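Long-range contacts in CIR protein (Plasmodium chabaudi chabaudi, PDB 6ZYV), which is of unknown function but belongs to the PIR family of variant antigens, probably displayed by the parasite on or in infected red blood cells: residues A[190-195]-A[236-241]; A[183-188]-A[232-237]; A[22-27]-A[57-62]; A[15-20]-A[63-68]. The protein carries 5 engineered substitutions. All blocks are in the same frame, centred on the assembly; numbering follows the deposited sequence.

Contact 1: residues A[190-195]-A[236-241]; sequences DEYQKF and PLPTTK
In the all-helical PIR ectodomain, the extended tail after helix 213-226 runs along helix 181-198, and here Tyr192 and Gln193 of that helix grip Pro238. Pro238 points its ring at the helix and meets both side chains. Its CD lies 3.6 Å from Tyr192 CD2. Its CB lies 3.4 Å from Gln193 OE1. Leu237 comes in beside the proline, at about a right angle to the tyrosine, with its CD1 3.8 Å from Tyr192 CD2. The carbonyl oxygen of Pro238 sits at the edge of the tyrosine ring, near its plane. One water bridges the same two residues: it donates to Pro238 O at 2.8 Å and is hydrogen-bonded to Tyr192 OH at 2.6 Å.

Gln193 makes the direct polar link. Its CG is anti to the backbone N (chi1 -179°), and the chain then bends at chi2 (66°), which turns the amide to the tail. NE2 donates to Thr240 O at 3.1 Å in a nearly straight bond, with N-H...O at 169°. The bond meets a lone pair of Thr240 O in the carbonyl plane, and that oxygen lies almost in the Gln193 amide plane. The same NE2 also bonds Asn197 OD1, so two oxygens fix the amide.

Tyr192 OH bonds Tyr208 OH as well. The tyrosine side chain reaches Ile160 of helix 154-174 and Leu215 of helix 213-226, while Leu237 touches Ser216 and Tyr219.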
loop_
_atom_site.group_PDB
_atom_site.type_symbol
_atom_site.label_atom_id
_atom_site.label_comp_id
_atom_site.label_asym_id
_atom_site.label_seq_id
_atom_site.Cartn_x
_atom_site.Cartn_y
_atom_site.Cartn_z
ATOM N N ASP A 190 -9.962 12.593 13.559
ATOM C CA ASP A 190 -10.241 12.133 14.926
ATOM C C ASP A 190 -9.745 10.687 15.105
ATOM O O ASP A 190 -9.177 10.362 16.132
ATOM C CB ASP A 190 -11.747 12.204 15.230
ATOM C CG ASP A 190 -12.297 13.616 15.406
ATOM O OD1 ASP A 190 -11.492 14.569 15.476
ATOM O OD2 ASP A 190 -13.535 13.766 15.475
ATOM N N GLU A 191 -9.949 9.837 14.098
ATOM C CA GLU A 191 -9.512 8.444 14.109
ATOM C C GLU A 191 -7.972 8.368 14.146
ATOM O O GLU A 191 -7.406 7.551 14.866
ATOM C CB GLU A 191 -10.051 7.721 12.867
ATOM C CG GLU A 191 -9.766 6.232 12.867
ATOM C CD GLU A 191 -10.063 5.498 11.566
ATOM O OE1 GLU A 191 -10.501 6.160 10.596
ATOM O OE2 GLU A 191 -9.851 4.262 11.512
ATOM N N TYR A 192 -7.310 9.246 13.397
ATOM C CA TYR A 192 -5.862 9.312 13.376
ATOM C C TYR A 192 -5.307 9.859 14.728
ATOM O O TYR A 192 -4.329 9.315 15.255
ATOM C CB TYR A 192 -5.407 10.162 12.196
ATOM C CG TYR A 192 -3.911 10.330 12.166
ATOM C CD1 TYR A 192 -3.070 9.235 12.003
ATOM C CD2 TYR A 192 -3.329 11.578 12.350
ATOM C CE1 TYR A 192 -1.693 9.381 12.003
ATOM C CE2 TYR A 192 -1.954 11.740 12.324
ATOM C CZ TYR A 192 -1.136 10.637 12.148
ATOM O OH TYR A 192 0.227 10.790 12.207
ATOM N N GLN A 193 -5.963 10.878 15.316
ATOM C CA GLN A 193 -5.562 11.420 16.616
ATOM C C GLN A 193 -5.667 10.325 17.687
ATOM O O GLN A 193 -4.768 10.190 18.503
ATOM C CB GLN A 193 -6.448 12.621 17.009
ATOM C CG GLN A 193 -6.075 13.259 18.358
ATOM C CD GLN A 193 -4.706 13.895 18.318
ATOM O OE1 GLN A 193 -4.524 14.994 17.790
ATOM N NE2 GLN A 193 -3.702 13.217 18.872
ATOM N N LYS A 194 -6.722 9.497 17.626
ATOM C CA LYS A 194 -6.920 8.379 18.529
ATOM C C LYS A 194 -5.826 7.324 18.315
ATOM O O LYS A 194 -5.352 6.747 19.285
ATOM C CB LYS A 194 -8.317 7.774 18.368
ATOM C CG LYS A 194 -8.622 6.694 19.393
ATOM C CD LYS A 194 -10.119 6.363 19.482
ATOM C CE LYS A 194 -10.408 5.242 20.459
ATOM N NZ LYS A 194 -10.021 3.925 19.899
ATOM N N PHE A 195 -5.404 7.095 17.070
ATOM C CA PHE A 195 -4.324 6.158 16.766
ATOM C C PHE A 195 -2.995 6.626 17.443
ATOM O O PHE A 195 -2.274 5.809 18.005
ATOM C CB PHE A 195 -4.172 5.999 15.238
ATOM C CG PHE A 195 -2.837 5.465 14.774
ATOM C CD1 PHE A 195 -2.549 4.110 14.848
ATOM C CD2 PHE A 195 -1.856 6.326 14.310
ATOM C CE1 PHE A 195 -1.309 3.635 14.473
ATOM C CE2 PHE A 195 -0.609 5.854 13.940
ATOM C CZ PHE A 195 -0.341 4.516 14.017
ATOM N N PRO A 236 -6.890 20.359 9.872
ATOM C CA PRO A 236 -5.522 19.921 9.569
ATOM C C PRO A 236 -5.240 18.534 10.162
ATOM O O PRO A 236 -5.868 18.123 11.137
ATOM C CB PRO A 236 -4.658 20.982 10.246
ATOM C CG PRO A 236 -5.486 21.422 11.441
ATOM C CD PRO A 236 -6.935 21.290 11.023
ATOM N N LEU A 237 -4.291 17.814 9.575
ATOM C CA LEU A 237 -3.913 16.503 10.069
ATOM C C LEU A 237 -3.189 16.669 11.410
ATOM O O LEU A 237 -2.286 17.496 11.507
ATOM C CB LEU A 237 -2.983 15.812 9.071
ATOM C CG LEU A 237 -2.694 14.355 9.396
ATOM C CD1 LEU A 237 -3.879 13.488 9.068
ATOM C CD2 LEU A 237 -1.467 13.875 8.679
ATOM N N PRO A 238 -3.605 15.914 12.453
ATOM C CA PRO A 238 -2.929 15.989 13.761
ATOM C C PRO A 238 -1.398 15.844 13.693
ATOM O O PRO A 238 -0.892 15.085 12.869
ATOM C CB PRO A 238 -3.547 14.830 14.534
ATOM C CG PRO A 238 -4.873 14.619 13.892
ATOM C CD PRO A 238 -4.695 14.924 12.459
ATOM N N THR A 239 -0.657 16.625 14.501
ATOM C CA THR A 239 0.810 16.595 14.444
ATOM C C THR A 239 1.476 15.802 15.556
ATOM O O THR A 239 2.656 15.465 15.438
ATOM C CB THR A 239 1.395 18.020 14.407
ATOM O OG1 THR A 239 1.165 18.658 15.657
ATOM C CG2 THR A 239 0.824 18.867 13.301
ATOM N N THR A 240 0.766 15.559 16.662
ATOM C CA THR A 240 1.350 14.888 17.815
ATOM C C THR A 240 0.300 14.144 18.630
ATOM O O THR A 240 -0.896 14.387 18.461
ATOM C CB THR A 240 2.041 15.968 18.705
ATOM O OG1 THR A 240 2.527 15.367 19.905
ATOM C CG2 THR A 240 1.103 17.101 19.088
ATOM N N LYS A 241 0.740 13.258 19.546
ATOM C CA LYS A 241 -0.187 12.642 20.491
ATOM C C LYS A 241 -0.680 13.754 21.462
ATOM O O LYS A 241 -0.013 14.772 21.662
ATOM C CB LYS A 241 0.416 11.430 21.233
ATOM C CG LYS A 241 1.450 11.760 22.298
ATOM C CD LYS A 241 2.221 10.521 22.722
ATOM C CE LYS A 241 3.404 10.884 23.600
ATOM N NZ LYS A 241 4.444 9.806 23.625
HETATM O O HOH W 1 1.209 13.208 12.592
#

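Contact 2: residues A[183-188]-A[232-237]; sequences KDAQNF and SNFPPL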
loop_
_atom_site.group_PDB
_atom_site.type_symbol
_atom_site.label_atom_id
_atom_site.label_comp_id
_atom_site.label_asym_id
_atom_site.label_seq_id
_atom_site.Cartn_x
_atom_site.Cartn_y
_atom_site.Cartn_z
ATOM N N LYS A 183 -17.328 15.878 6.482
ATOM C CA LYS A 183 -17.707 14.987 7.580
ATOM C C LYS A 183 -16.726 13.809 7.676
ATOM O O LYS A 183 -16.254 13.512 8.768
ATOM C CB LYS A 183 -19.141 14.460 7.356
ATOM C CG LYS A 183 -19.658 13.550 8.468
ATOM C CD LYS A 183 -21.059 12.954 8.156
ATOM C CE LYS A 183 -22.225 13.740 8.735
ATOM N NZ LYS A 183 -23.242 12.861 9.390
ATOM N N ASP A 184 -16.374 13.188 6.534
ATOM C CA ASP A 184 -15.436 12.068 6.511
ATOM C C ASP A 184 -14.016 12.469 6.904
ATOM O O ASP A 184 -13.347 11.697 7.588
ATOM C CB ASP A 184 -15.451 11.345 5.160
ATOM C CG ASP A 184 -16.745 10.608 4.857
ATOM O OD1 ASP A 184 -17.608 10.507 5.771
ATOM O OD2 ASP A 184 -16.906 10.141 3.699
ATOM N N ALA A 185 -13.561 13.662 6.483
ATOM C CA ALA A 185 -12.245 14.171 6.819
ATOM C C ALA A 185 -12.148 14.433 8.324
ATOM O O ALA A 185 -11.124 14.115 8.926
ATOM C CB ALA A 185 -11.953 15.441 6.035
ATOM N N GLN A 186 -13.227 14.946 8.945
ATOM C CA GLN A 186 -13.270 15.182 10.391
ATOM C C GLN A 186 -13.228 13.868 11.164
ATOM O O GLN A 186 -12.505 13.777 12.150
ATOM C CB GLN A 186 -14.485 16.033 10.805
ATOM C CG GLN A 186 -14.376 16.583 12.259
ATOM C CD GLN A 186 -13.355 17.699 12.508
ATOM O OE1 GLN A 186 -13.467 18.822 11.984
ATOM N NE2 GLN A 186 -12.328 17.418 13.316
ATOM N N ASN A 187 -13.948 12.837 10.692
ATOM C CA ASN A 187 -13.890 11.515 11.320
ATOM C C ASN A 187 -12.484 10.911 11.148
ATOM O O ASN A 187 -11.976 10.273 12.063
ATOM C CB ASN A 187 -14.931 10.576 10.723
ATOM C CG ASN A 187 -16.347 10.893 11.148
ATOM O OD1 ASN A 187 -16.579 11.555 12.152
ATOM N ND2 ASN A 187 -17.322 10.426 10.404
ATOM N N PHE A 188 -11.866 11.106 9.981
ATOM C CA PHE A 188 -10.528 10.617 9.687
ATOM C C PHE A 188 -9.468 11.234 10.628
ATOM O O PHE A 188 -8.668 10.496 11.195
ATOM C CB PHE A 188 -10.185 10.871 8.210
ATOM C CG PHE A 188 -8.750 10.518 7.872
ATOM C CD1 PHE A 188 -8.362 9.191 7.703
ATOM C CD2 PHE A 188 -7.778 11.504 7.789
ATOM C CE1 PHE A 188 -7.029 8.868 7.450
ATOM C CE2 PHE A 188 -6.456 11.179 7.555
ATOM C CZ PHE A 188 -6.090 9.868 7.355
ATOM N N SER A 232 -14.943 24.087 1.386
ATOM C CA SER A 232 -14.976 23.776 2.807
ATOM C C SER A 232 -13.668 24.040 3.536
ATOM O O SER A 232 -12.592 23.985 2.948
ATOM C CB SER A 232 -15.367 22.311 3.013
ATOM O OG SER A 232 -16.541 21.964 2.296
ATOM N N ASN A 233 -13.767 24.261 4.848
ATOM C CA ASN A 233 -12.628 24.464 5.726
ATOM C C ASN A 233 -12.310 23.114 6.373
ATOM O O ASN A 233 -12.919 22.746 7.360
ATOM C CB ASN A 233 -12.999 25.499 6.771
ATOM C CG ASN A 233 -11.947 25.815 7.798
ATOM O OD1 ASN A 233 -12.266 26.336 8.873
ATOM N ND2 ASN A 233 -10.671 25.539 7.504
ATOM N N PHE A 234 -11.377 22.379 5.800
ATOM C CA PHE A 234 -11.007 21.055 6.273
ATOM C C PHE A 234 -10.078 21.145 7.466
ATOM O O PHE A 234 -9.238 22.040 7.527
ATOM C CB PHE A 234 -10.377 20.237 5.133
ATOM C CG PHE A 234 -11.377 19.798 4.091
ATOM C CD1 PHE A 234 -12.041 18.593 4.213
ATOM C CD2 PHE A 234 -11.642 20.582 2.980
ATOM C CE1 PHE A 234 -12.952 18.182 3.248
ATOM C CE2 PHE A 234 -12.558 20.164 2.008
ATOM C CZ PHE A 234 -13.220 18.978 2.163
ATOM N N PRO A 235 -10.233 20.241 8.449
ATOM C CA PRO A 235 -9.329 20.270 9.599
ATOM C C PRO A 235 -7.915 19.837 9.187
ATOM O O PRO A 235 -7.737 19.044 8.256
ATOM C CB PRO A 235 -9.972 19.257 10.573
ATOM C CG PRO A 235 -10.659 18.295 9.691
ATOM C CD PRO A 235 -11.158 19.089 8.516
ATOM N N PRO A 236 -6.890 20.359 9.872
ATOM C CA PRO A 236 -5.522 19.921 9.569
ATOM C C PRO A 236 -5.240 18.534 10.162
ATOM O O PRO A 236 -5.868 18.123 11.137
ATOM C CB PRO A 236 -4.658 20.982 10.246
ATOM C CG PRO A 236 -5.486 21.422 11.441
ATOM C CD PRO A 236 -6.935 21.290 11.023
ATOM N N LEU A 237 -4.291 17.814 9.575
ATOM C CA LEU A 237 -3.913 16.503 10.069
ATOM C C LEU A 237 -3.189 16.669 11.410
ATOM O O LEU A 237 -2.286 17.496 11.507
ATOM C CB LEU A 237 -2.983 15.812 9.071
ATOM C CG LEU A 237 -2.694 14.355 9.396
ATOM C CD1 LEU A 237 -3.879 13.488 9.068
ATOM C CD2 LEU A 237 -1.467 13.875 8.679
#
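Ala185 puts its methyl group against the edge of the Phe234 ring, near the ring plane, with CB 3.6 Å from Phe234 CD1. Here the tail that follows helix 213-226 packs on helix 181-198 in the helical PIR fold. The tail is extended and has no regular secondary structure. Phe234, Pro235 and Leu237 take part in turn, against Ala185, Gln186 and Phe188.

With CG anti to its carbonyl carbon (chi1 -72°), the Phe234 ring reaches two helices, touching Ile223 and Cys226 of helix 213-226 and Cys181 and Leu182 of helix 181-198. Cys181 and Cys226 form a disulfide, so the phenylalanine packs next to a covalent tie between the same two helices.

Pro235 directs its ring at the helix. The Gln186 side chain bends at chi2 (72°) and lays its amide group beside the proline. Gln186 OE1 is 3.7 Å from Pro235 CG, and Gln186 CD is 3.9 Å from the same carbon. This is van der Waals contact, and no hydrogen bond crosses between the two segments. The tail backbone is also held by helix 213-226, where Pro235 O is hydrogen-bonded to Tyr219 OH.

Tyr219 also meets Phe188, their ring planes about 20° apart. The Phe188 side chain reaches Ile160, Leu164 and Met167 of helix 154-174, so it belongs to the interior of the helix packing. Its contact with the tail is a single methyl: Leu237 CD1 lies obliquely to the ring, 3.8 Å from Phe188 CE2.

Contact 3: residues A[22-27]-A[57-62]; sequences LQIDTI and DKISAG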
loop_
_atom_site.group_PDB
_atom_site.type_symbol
_atom_site.label_atom_id
_atom_site.label_comp_id
_atom_site.label_asym_id
_atom_site.label_seq_id
_atom_site.Cartn_x
_atom_site.Cartn_y
_atom_site.Cartn_z
ATOM N N LEU A 22 -6.899 -12.199 -3.891
ATOM C CA LEU A 22 -5.782 -12.969 -3.355
ATOM C C LEU A 22 -6.027 -14.496 -3.266
ATOM O O LEU A 22 -5.056 -15.256 -3.227
ATOM C CB LEU A 22 -5.279 -12.399 -2.032
ATOM C CG LEU A 22 -3.753 -12.235 -1.925
ATOM C CD1 LEU A 22 -3.137 -11.570 -3.168
ATOM C CD2 LEU A 22 -3.386 -11.448 -0.709
ATOM N N GLN A 23 -7.295 -14.943 -3.285
ATOM C CA GLN A 23 -7.654 -16.370 -3.296
ATOM C C GLN A 23 -7.139 -17.186 -2.094
ATOM O O GLN A 23 -7.211 -18.417 -2.113
ATOM C CB GLN A 23 -7.213 -17.031 -4.620
ATOM C CG GLN A 23 -8.350 -17.307 -5.596
ATOM C CD GLN A 23 -8.981 -16.045 -6.115
ATOM O OE1 GLN A 23 -10.025 -15.598 -5.623
ATOM N NE2 GLN A 23 -8.362 -15.443 -7.127
ATOM N N ILE A 24 -6.635 -16.516 -1.057
ATOM C CA ILE A 24 -6.131 -17.197 0.129
ATOM C C ILE A 24 -7.255 -17.374 1.138
ATOM O O ILE A 24 -7.858 -16.396 1.577
ATOM C CB ILE A 24 -4.919 -16.444 0.724
ATOM C CG1 ILE A 24 -3.751 -16.446 -0.263
ATOM C CG2 ILE A 24 -4.505 -17.031 2.068
ATOM C CD1 ILE A 24 -2.842 -15.428 -0.015
ATOM N N ASP A 25 -7.549 -18.632 1.469
ATOM C CA ASP A 25 -8.582 -19.079 2.407
ATOM C C ASP A 25 -8.604 -18.317 3.749
ATOM O O ASP A 25 -9.668 -17.880 4.194
ATOM C CB ASP A 25 -8.469 -20.608 2.646
ATOM C CG ASP A 25 -7.042 -21.156 2.734
ATOM O OD1 ASP A 25 -6.312 -21.091 1.713
ATOM O OD2 ASP A 25 -6.660 -21.659 3.825
ATOM N N THR A 26 -7.428 -18.155 4.377
ATOM C CA THR A 26 -7.279 -17.482 5.666
ATOM C C THR A 26 -7.498 -15.966 5.586
ATOM O O THR A 26 -7.881 -15.350 6.580
ATOM C CB THR A 26 -5.927 -17.842 6.286
ATOM O OG1 THR A 26 -4.882 -17.277 5.495
ATOM C CG2 THR A 26 -5.720 -19.343 6.388
ATOM N N ILE A 27 -7.230 -15.364 4.422
ATOM C CA ILE A 27 -7.442 -13.931 4.240
ATOM C C ILE A 27 -8.647 -13.728 3.336
ATOM O O ILE A 27 -8.653 -14.219 2.201
ATOM C CB ILE A 27 -6.207 -13.203 3.649
ATOM C CG1 ILE A 27 -4.966 -13.335 4.551
ATOM C CG2 ILE A 27 -6.541 -11.729 3.341
ATOM C CD1 ILE A 27 -3.706 -12.687 3.957
ATOM N N ASP A 57 2.750 -18.120 -3.486
ATOM C CA ASP A 57 2.813 -17.870 -4.928
ATOM C C ASP A 57 1.822 -16.771 -5.295
ATOM O O ASP A 57 2.152 -15.894 -6.075
ATOM C CB ASP A 57 2.466 -19.145 -5.735
ATOM C CG ASP A 57 3.560 -20.195 -5.811
ATOM O OD1 ASP A 57 4.594 -20.030 -5.126
ATOM O OD2 ASP A 57 3.372 -21.202 -6.552
ATOM N N LYS A 58 0.609 -16.819 -4.741
ATOM C CA LYS A 58 -0.436 -15.832 -5.011
ATOM C C LYS A 58 -0.058 -14.453 -4.462
ATOM O O LYS A 58 -0.295 -13.449 -5.133
ATOM C CB LYS A 58 -1.777 -16.297 -4.416
ATOM C CG LYS A 58 -2.326 -17.567 -5.055
ATOM C CD LYS A 58 -3.557 -18.091 -4.306
ATOM C CE LYS A 58 -3.944 -19.470 -4.774
ATOM N NZ LYS A 58 -4.351 -20.357 -3.644
ATOM N N ILE A 59 0.524 -14.409 -3.241
ATOM C CA ILE A 59 0.959 -13.154 -2.615
ATOM C C ILE A 59 2.095 -12.556 -3.426
ATOM O O ILE A 59 2.094 -11.361 -3.695
ATOM C CB ILE A 59 1.380 -13.366 -1.131
ATOM C CG1 ILE A 59 0.176 -13.758 -0.276
ATOM C CG2 ILE A 59 2.031 -12.105 -0.563
ATOM C CD1 ILE A 59 0.557 -14.400 1.071
ATOM N N SER A 60 3.052 -13.398 -3.843
ATOM C CA SER A 60 4.185 -12.973 -4.635
ATOM C C SER A 60 3.719 -12.373 -5.969
ATOM O O SER A 60 4.155 -11.278 -6.330
ATOM C CB SER A 60 5.118 -14.158 -4.874
ATOM O OG SER A 60 6.163 -13.857 -5.782
ATOM N N ALA A 61 2.797 -13.065 -6.672
ATOM C CA ALA A 61 2.268 -12.605 -7.949
ATOM C C ALA A 61 1.440 -11.324 -7.782
ATOM O O ALA A 61 1.511 -10.443 -8.626
ATOM C CB ALA A 61 1.434 -13.704 -8.582
ATOM N N GLY A 62 0.684 -11.235 -6.687
ATOM C CA GLY A 62 -0.133 -10.067 -6.355
ATOM C C GLY A 62 0.697 -8.838 -6.044
ATOM O O GLY A 62 0.330 -7.723 -6.407
#
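Ile24 and Ile59 cross at about a right angle, and the end of Ile24 presses on the middle of the longer Ile59 branch. Ile24 CD1 is 3.5 Å from Ile59 CG1, tighter than usual van der Waals contact, and 3.7 Å from Ile59 CD1. In both residues CG1 is anti to the carbonyl carbon (chi1 -64° and -67°), and it is this longer branch that makes the contact. Leu22 lies beside this pair. Its CD1 is 3.9 Å from Lys58 O, and its CD2 is 4.3 Å from Ile59 CG1.

These residues join helix 55-71 to the loop that follows helix 8-20. The loop belongs to the disulfide-rich N-terminal part of the PIR ectodomain: Cys21 and Cys32 are bonded on either side of 22-27 in the sequence. Helix 81-101 closes the apolar side, with Ile98 touching both Leu22 and Ile59.

Lys58 takes a different course. Its aliphatic chain passes along the loop backbone, with CD 3.4 Å from Leu22 O and 3.8 Å from Gln23 CB. Its NZ ends 3.8 Å from Gln23 O, and no hydrogen bond forms between the segments. Asp25 OD1 is 5.8 Å from Lys58 NZ, too far for a salt bridge, though the opposite charges may attract weakly.

Contact 4: residues A[15-20]-A[63-68]; sequences IKKIDD and FIWLLV
Ile18 fits against both Trp65 and Leu66. Its CB lies 4.0 Å from Trp65 CE3, and its CG2 is 3.9 Å from Leu66 CD2. CG1 is anti to the backbone N (chi1 -163°), which puts CG2 between the N and the carbonyl carbon, where it meets the leucine. Leu66 also reaches the preceding turn of helix 8-20: its CD1 is 4.1 Å from Ile15 CG1, and its CD2 is 4.0 Å from Ile15 N. Lys17 adds only its aliphatic base, with CB 4.0 Å from Trp65 CH2, approaching the indole obliquely. The lysine end turns to its own helix, where NZ forms a salt bridge with Asp14.

Other helices back these residues. Trp94 of helix 81-101 touches Ile15, Ile18 and Leu66, and its NE1 bonds Asp19 OD1. Tyr158 and Phe161 of helix 154-174 pack on Ile15. Tyr38, from a loop, touches Ile18. Cys12, earlier on helix 8-20, is disulfide-bonded to Cys165 of helix 154-174.

The two segments run antiparallel, at 163° between their directions, with axes 10.2 Å apart at closest approach. Apolar side chains fill the interface without a hydrogen bond across it, as is typical of an antiparallel helix pair in the core of an all-helical domain.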
loop_
_atom_site.group_PDB
_atom_site.type_symbol
_atom_site.label_atom_id
_atom_site.label_comp_id
_atom_site.label_asym_id
_atom_site.label_seq_id
_atom_site.Cartn_x
_atom_site.Cartn_y
_atom_site.Cartn_z
ATOM N N ILE A 15 -4.846 -1.568 -4.787
ATOM C CA ILE A 15 -4.759 -2.398 -3.588
ATOM C C ILE A 15 -6.078 -3.137 -3.362
ATOM O O ILE A 15 -6.068 -4.357 -3.154
ATOM C CB ILE A 15 -4.295 -1.589 -2.335
ATOM C CG1 ILE A 15 -2.822 -1.176 -2.466
ATOM C CG2 ILE A 15 -4.523 -2.385 -1.066
ATOM C CD1 ILE A 15 -2.295 -0.271 -1.382
ATOM N N LYS A 16 -7.218 -2.427 -3.502
ATOM C CA LYS A 16 -8.516 -3.095 -3.355
ATOM C C LYS A 16 -8.695 -4.244 -4.363
ATOM O O LYS A 16 -9.144 -5.344 -3.999
ATOM C CB LYS A 16 -9.701 -2.117 -3.418
ATOM C CG LYS A 16 -11.054 -2.834 -3.231
ATOM C CD LYS A 16 -11.777 -2.432 -1.939
ATOM C CE LYS A 16 -13.186 -2.981 -1.808
ATOM N NZ LYS A 16 -13.177 -4.469 -1.732
ATOM N N LYS A 17 -8.289 -4.006 -5.619
ATOM C CA LYS A 17 -8.377 -5.010 -6.683
ATOM C C LYS A 17 -7.573 -6.282 -6.311
ATOM O O LYS A 17 -8.131 -7.382 -6.321
ATOM C CB LYS A 17 -7.883 -4.414 -8.025
ATOM C CG LYS A 17 -8.937 -4.373 -9.124
ATOM C CD LYS A 17 -8.518 -3.499 -10.338
ATOM C CE LYS A 17 -8.239 -2.033 -9.995
ATOM N NZ LYS A 17 -7.473 -1.309 -11.069
ATOM N N ILE A 18 -6.292 -6.126 -5.898
ATOM C CA ILE A 18 -5.489 -7.280 -5.536
ATOM C C ILE A 18 -5.991 -7.950 -4.240
ATOM O O ILE A 18 -5.968 -9.175 -4.157
ATOM C CB ILE A 18 -3.958 -7.001 -5.517
ATOM C CG1 ILE A 18 -3.163 -8.315 -5.535
ATOM C CG2 ILE A 18 -3.534 -6.119 -4.350
ATOM C CD1 ILE A 18 -3.560 -9.267 -6.664
ATOM N N ASP A 19 -6.502 -7.176 -3.271
ATOM C CA ASP A 19 -7.053 -7.739 -2.043
ATOM C C ASP A 19 -8.185 -8.733 -2.329
ATOM O O ASP A 19 -8.134 -9.874 -1.855
ATOM C CB ASP A 19 -7.571 -6.632 -1.105
ATOM C CG ASP A 19 -6.574 -6.116 -0.099
ATOM O OD1 ASP A 19 -5.550 -6.785 0.110
ATOM O OD2 ASP A 19 -6.813 -5.025 0.477
ATOM N N ASP A 20 -9.189 -8.319 -3.113
ATOM C CA ASP A 20 -10.311 -9.192 -3.427
ATOM C C ASP A 20 -9.881 -10.454 -4.183
ATOM O O ASP A 20 -10.525 -11.494 -4.044
ATOM C CB ASP A 20 -11.378 -8.413 -4.219
ATOM C CG ASP A 20 -11.855 -7.149 -3.515
ATOM O OD1 ASP A 20 -11.715 -7.069 -2.273
ATOM O OD2 ASP A 20 -12.359 -6.232 -4.207
ATOM N N PHE A 63 1.837 -9.045 -5.394
ATOM C CA PHE A 63 2.770 -7.986 -5.050
ATOM C C PHE A 63 3.434 -7.427 -6.319
ATOM O O PHE A 63 3.570 -6.214 -6.450
ATOM C CB PHE A 63 3.831 -8.512 -4.066
ATOM C CG PHE A 63 4.896 -7.506 -3.709
ATOM C CD1 PHE A 63 4.670 -6.547 -2.730
ATOM C CD2 PHE A 63 6.119 -7.510 -4.361
ATOM C CE1 PHE A 63 5.648 -5.611 -2.413
ATOM C CE2 PHE A 63 7.091 -6.581 -4.044
ATOM C CZ PHE A 63 6.846 -5.632 -3.075
ATOM N N ILE A 64 3.850 -8.303 -7.236
ATOM C CA ILE A 64 4.464 -7.907 -8.503
ATOM C C ILE A 64 3.438 -7.193 -9.379
ATOM O O ILE A 64 3.739 -6.136 -9.934
ATOM C CB ILE A 64 5.098 -9.113 -9.206
ATOM C CG1 ILE A 64 6.275 -9.628 -8.367
ATOM C CG2 ILE A 64 5.530 -8.782 -10.634
ATOM C CD1 ILE A 64 6.699 -11.003 -8.764
ATOM N N TRP A 65 2.192 -7.691 -9.406
ATOM C CA TRP A 65 1.116 -7.015 -10.117
ATOM C C TRP A 65 0.936 -5.561 -9.592
ATOM O O TRP A 65 0.853 -4.649 -10.397
ATOM C CB TRP A 65 -0.195 -7.812 -10.004
ATOM C CG TRP A 65 -1.332 -7.200 -10.765
ATOM C CD1 TRP A 65 -1.659 -7.411 -12.074
ATOM C CD2 TRP A 65 -2.285 -6.263 -10.257
ATOM N NE1 TRP A 65 -2.761 -6.658 -12.412
ATOM C CE2 TRP A 65 -3.147 -5.922 -11.318
ATOM C CE3 TRP A 65 -2.480 -5.661 -9.014
ATOM C CZ2 TRP A 65 -4.219 -5.048 -11.153
ATOM C CZ3 TRP A 65 -3.510 -4.761 -8.867
ATOM C CH2 TRP A 65 -4.386 -4.486 -9.918
ATOM N N LEU A 66 0.975 -5.353 -8.253
ATOM C CA LEU A 66 0.885 -4.041 -7.621
ATOM C C LEU A 66 1.965 -3.127 -8.090
ATOM O O LEU A 66 1.660 -2.016 -8.472
ATOM C CB LEU A 66 0.993 -4.109 -6.077
ATOM C CG LEU A 66 -0.275 -4.150 -5.240
ATOM C CD1 LEU A 66 0.060 -3.817 -3.766
ATOM C CD2 LEU A 66 -1.382 -3.234 -5.826
ATOM N N LEU A 67 3.238 -3.556 -7.994
ATOM C CA LEU A 67 4.378 -2.763 -8.429
ATOM C C LEU A 67 4.282 -2.404 -9.895
ATOM O O LEU A 67 4.596 -1.278 -10.253
ATOM C CB LEU A 67 5.702 -3.504 -8.181
ATOM C CG LEU A 67 6.240 -3.518 -6.765
ATOM C CD1 LEU A 67 7.589 -4.266 -6.729
ATOM C CD2 LEU A 67 6.410 -2.089 -6.231
ATOM N N VAL A 68 3.849 -3.348 -10.745
ATOM C CA VAL A 68 3.697 -3.083 -12.169
ATOM C C VAL A 68 2.619 -1.987 -12.389
ATOM O O VAL A 68 2.859 -1.016 -13.107
ATOM C CB VAL A 68 3.409 -4.379 -12.953
ATOM C CG1 VAL A 68 2.916 -4.078 -14.367
ATOM C CG2 VAL A 68 4.655 -5.264 -13.007
#

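Contacts 3 and 4 belong to the buried N-terminal part and share helix 55-71. They touch where Ile18 CD1 packs 3.5 Å from Gly62 CA, and their centres are 10 Å apart. Contact 4 pairs two helices, whereas contact 3 adds a loop to one of them. Contacts 1 and 2 follow one tail along helix 181-198, with Leu237 common to both. Contact 2 is partly buried and relies on van der Waals packing. Contact 1 is a surface contact, and it alone has a hydrogen bond and a water bridge across its segments. The two regions are well separated: the centres of contacts 1 and 3 are about 33 Å apart.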